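Local coordinates for type II secretion ATPase XpsE (PDB 2D28), which belongs to the GspE family of cytoplasmic ATPases of bacterial type II secretion, represented here by its N-terminal domain, at residues E51-A59 against H133-D141. The protein carries 1 engineered substitution. Numbering follows the deposited sequence.
Sequences ERDHAETCA and HVGLRSEID
Glu51 and Ser138 meet through two hydrogen bonds that use both carboxylate oxygens. Ser138 N donates to Glu51 OE1 (2.9 Å, N-H...O angle 156°). Ser138 OG donates to Glu51 OE2 at 2.6 Å. Each donor comes in on the syn side, the hydroxyl nearer the carboxylate plane than the amide. The glutamate chain runs extended beyond CG (chi2 -166°), which carries the carboxylate from helix 51-62 to the first turn of helix 137-147. Two bonds to one carboxylate restrict its rotation, and its negative charge beside an amide of a helix N-terminus is probably stabilised by the helix dipole. One residue earlier in the chain, at Arg137, a water links the two backbones, giving a hydrogen to Glu51 O and accepting one from Arg137 N.

Leu136, at the N-cap position, supplies the apolar part. Its CD1 rests on Ala55 CB (3.8 Å). Both methyls lie over the same face of the Arg52 guanidinium, CD2 coming nearer, 3.8 Å from NH1. Val134, on the preceding strand, continues this row, with CG1 against Ala55 CB at 3.9 Å and CG2 against Ala59 CB. At the other flank the Arg137 guanidinium meets the His54 ring edge to edge, NH1 lying 3.2 Å from CD2. Their planes are 23° apart; Asp112 ties the two together, salt-bridged to Arg137 and hydrogen-bonded to His54. Helix 51-62 is thus joined to the connection between strand 130-134 and helix 137-147 by a small apolar strip with polar links beside it, consistent with the Glu51 carboxylate helping to hold the start of helix 137-147 against helix 51-62.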
loop_
_atom_site.group_PDB
_atom_site.type_symbol
_atom_site.label_atom_id
_atom_site.label_comp_id
_atom_site.label_asym_id
_atom_site.label_seq_id
_atom_site.Cartn_x
_atom_site.Cartn_y
_atom_site.Cartn_z
ATOM N N GLU A 51 -8.807 4.417 -5.866
ATOM C CA GLU A 51 -7.644 4.425 -4.989
ATOM C C GLU A 51 -7.983 4.802 -3.586
ATOM O O GLU A 51 -7.492 4.190 -2.633
ATOM C CB GLU A 51 -6.589 5.398 -5.509
ATOM C CG GLU A 51 -5.890 4.880 -6.746
ATOM C CD GLU A 51 -4.608 5.689 -7.077
ATOM O OE1 GLU A 51 -4.241 6.616 -6.295
ATOM O OE2 GLU A 51 -3.961 5.366 -8.122
ATOM N N ARG A 52 -8.872 5.791 -3.412
ATOM C CA ARG A 52 -9.305 6.154 -2.094
ATOM C C ARG A 52 -9.989 5.028 -1.307
ATOM O O ARG A 52 -9.657 4.792 -0.136
ATOM C CB ARG A 52 -10.180 7.411 -2.113
ATOM C CG ARG A 52 -10.606 7.815 -0.711
ATOM C CD ARG A 52 -11.176 9.255 -0.600
ATOM N NE ARG A 52 -10.095 10.157 -0.896
ATOM C CZ ARG A 52 -9.152 10.511 -0.013
ATOM N NH1 ARG A 52 -8.191 11.291 -0.409
ATOM N NH2 ARG A 52 -9.147 10.083 1.225
ATOM N N ASP A 53 -10.910 4.315 -1.944
ATOM C CA ASP A 53 -11.648 3.252 -1.296
ATOM C C ASP A 53 -10.749 2.031 -1.074
ATOM O O ASP A 53 -10.942 1.326 -0.090
ATOM C CB ASP A 53 -12.816 2.787 -2.132
ATOM C CG ASP A 53 -14.035 3.751 -2.070
ATOM O OD1 ASP A 53 -14.172 4.494 -1.104
ATOM O OD2 ASP A 53 -14.858 3.790 -2.998
ATOM N N HIS A 54 -9.798 1.805 -1.977
ATOM C CA HIS A 54 -8.761 0.792 -1.751
ATOM C C HIS A 54 -7.997 1.090 -0.456
ATOM O O HIS A 54 -7.985 0.255 0.503
ATOM C CB HIS A 54 -7.826 0.634 -2.949
ATOM C CG HIS A 54 -6.703 -0.328 -2.674
ATOM N ND1 HIS A 54 -6.620 -1.031 -1.498
ATOM C CD2 HIS A 54 -5.635 -0.710 -3.390
ATOM C CE1 HIS A 54 -5.537 -1.790 -1.507
ATOM N NE2 HIS A 54 -4.896 -1.579 -2.623
ATOM N N ALA A 55 -7.393 2.266 -0.383
ATOM C CA ALA A 55 -6.646 2.720 0.813
ATOM C C ALA A 55 -7.503 2.641 2.073
ATOM O O ALA A 55 -7.095 2.089 3.146
ATOM C CB ALA A 55 -6.122 4.173 0.625
ATOM N N GLU A 56 -8.696 3.239 1.998
ATOM C CA GLU A 56 -9.605 3.217 3.128
ATOM C C GLU A 56 -9.885 1.876 3.755
ATOM O O GLU A 56 -9.818 1.684 5.020
ATOM C CB GLU A 56 -10.972 3.792 2.700
ATOM C CG GLU A 56 -11.928 3.963 3.886
ATOM C CD GLU A 56 -11.843 5.336 4.532
ATOM O OE1 GLU A 56 -10.874 6.098 4.193
ATOM O OE2 GLU A 56 -12.756 5.654 5.352
ATOM N N THR A 57 -10.199 0.932 2.870
ATOM C CA THR A 57 -10.568 -0.378 3.273
ATOM C C THR A 57 -9.372 -1.166 3.826
ATOM O O THR A 57 -9.528 -1.901 4.790
ATOM C CB THR A 57 -11.245 -1.085 2.108
ATOM O OG1 THR A 57 -12.311 -0.222 1.680
ATOM C CG2 THR A 57 -11.936 -2.374 2.630
ATOM N N CYS A 58 -8.219 -1.080 3.144
ATOM C CA CYS A 58 -6.981 -1.653 3.658
ATOM C C CYS A 58 -6.756 -1.163 5.100
ATOM O O CYS A 58 -6.503 -1.948 6.005
ATOM C CB CYS A 58 -5.809 -1.228 2.775
ATOM S SG CYS A 58 -5.735 -2.102 1.241
ATOM N N ALA A 59 -6.935 0.122 5.337
ATOM C CA ALA A 59 -6.711 0.679 6.651
ATOM C C ALA A 59 -7.698 0.177 7.691
ATOM O O ALA A 59 -7.286 -0.179 8.783
ATOM C CB ALA A 59 -6.750 2.169 6.588
ATOM N N HIS A 133 2.035 2.887 7.185
ATOM C CA HIS A 133 1.011 3.906 7.016
ATOM C C HIS A 133 0.415 3.783 5.632
ATOM O O HIS A 133 1.168 3.733 4.623
ATOM C CB HIS A 133 1.659 5.278 7.127
ATOM C CG HIS A 133 2.395 5.519 8.410
ATOM N ND1 HIS A 133 3.762 5.521 8.498
ATOM C CD2 HIS A 133 1.956 5.904 9.624
ATOM C CE1 HIS A 133 4.123 5.781 9.752
ATOM N NE2 HIS A 133 3.035 5.968 10.462
ATOM N N VAL A 134 -0.893 3.664 5.542
ATOM C CA VAL A 134 -1.534 3.429 4.251
ATOM C C VAL A 134 -1.676 4.799 3.526
ATOM O O VAL A 134 -2.035 5.847 4.118
ATOM C CB VAL A 134 -2.920 2.747 4.400
ATOM C CG1 VAL A 134 -3.566 2.409 3.032
ATOM C CG2 VAL A 134 -2.857 1.524 5.390
ATOM N N GLY A 135 -1.366 4.785 2.265
ATOM C CA GLY A 135 -1.515 5.949 1.389
ATOM C C GLY A 135 -2.107 5.553 0.044
ATOM O O GLY A 135 -2.082 4.391 -0.401
ATOM N N LEU A 136 -2.757 6.529 -0.575
ATOM C CA LEU A 136 -3.352 6.365 -1.866
ATOM C C LEU A 136 -2.134 6.167 -2.862
ATOM O O LEU A 136 -1.039 6.790 -2.741
ATOM C CB LEU A 136 -4.218 7.581 -2.276
ATOM C CG LEU A 136 -5.705 7.613 -1.850
ATOM C CD1 LEU A 136 -5.841 7.800 -0.341
ATOM C CD2 LEU A 136 -6.351 8.807 -2.611
ATOM N N ARG A 137 -2.322 5.176 -3.696
ATOM C CA ARG A 137 -1.314 4.701 -4.605
ATOM C C ARG A 137 -0.626 5.854 -5.350
ATOM O O ARG A 137 0.605 5.916 -5.425
ATOM C CB ARG A 137 -1.931 3.721 -5.595
ATOM C CG ARG A 137 -0.865 2.912 -6.456
ATOM C CD ARG A 137 -1.508 1.881 -7.419
ATOM N NE ARG A 137 -2.413 1.072 -6.612
ATOM C CZ ARG A 137 -2.029 0.088 -5.821
ATOM N NH1 ARG A 137 -2.920 -0.431 -5.025
ATOM N NH2 ARG A 137 -0.774 -0.390 -5.856
ATOM N N SER A 138 -1.410 6.743 -5.944
ATOM C CA SER A 138 -0.824 7.756 -6.810
ATOM C C SER A 138 -0.142 8.797 -5.992
ATOM O O SER A 138 0.777 9.507 -6.484
ATOM C CB SER A 138 -1.940 8.418 -7.647
ATOM O OG SER A 138 -2.394 7.402 -8.542
ATOM N N GLU A 139 -0.615 9.009 -4.756
ATOM C CA GLU A 139 0.049 9.953 -3.865
ATOM C C GLU A 139 1.449 9.480 -3.473
ATOM O O GLU A 139 2.380 10.280 -3.360
ATOM C CB GLU A 139 -0.791 10.221 -2.612
ATOM C CG GLU A 139 -2.086 10.934 -2.969
ATOM C CD GLU A 139 -2.982 11.225 -1.766
ATOM O OE1 GLU A 139 -2.517 11.176 -0.639
ATOM O OE2 GLU A 139 -4.146 11.521 -2.033
ATOM N N ILE A 140 1.566 8.194 -3.183
ATOM C CA ILE A 140 2.864 7.552 -2.936
ATOM C C ILE A 140 3.749 7.670 -4.186
ATOM O O ILE A 140 4.930 8.045 -4.082
ATOM C CB ILE A 140 2.667 6.070 -2.540
ATOM C CG1 ILE A 140 1.944 5.992 -1.213
ATOM C CG2 ILE A 140 4.012 5.344 -2.479
ATOM C CD1 ILE A 140 1.599 4.623 -0.758
ATOM N N ASP A 141 3.201 7.338 -5.353
ATOM C CA ASP A 141 4.001 7.440 -6.597
ATOM C C ASP A 141 4.547 8.845 -6.829
ATOM O O ASP A 141 5.706 9.006 -7.148
ATOM C CB ASP A 141 3.156 7.053 -7.775
ATOM C CG ASP A 141 2.825 5.603 -7.755
ATOM O OD1 ASP A 141 3.447 4.786 -7.013
ATOM O OD2 ASP A 141 1.915 5.204 -8.444
HETATM O O HOH W 1 -4.768 3.321 -3.175
#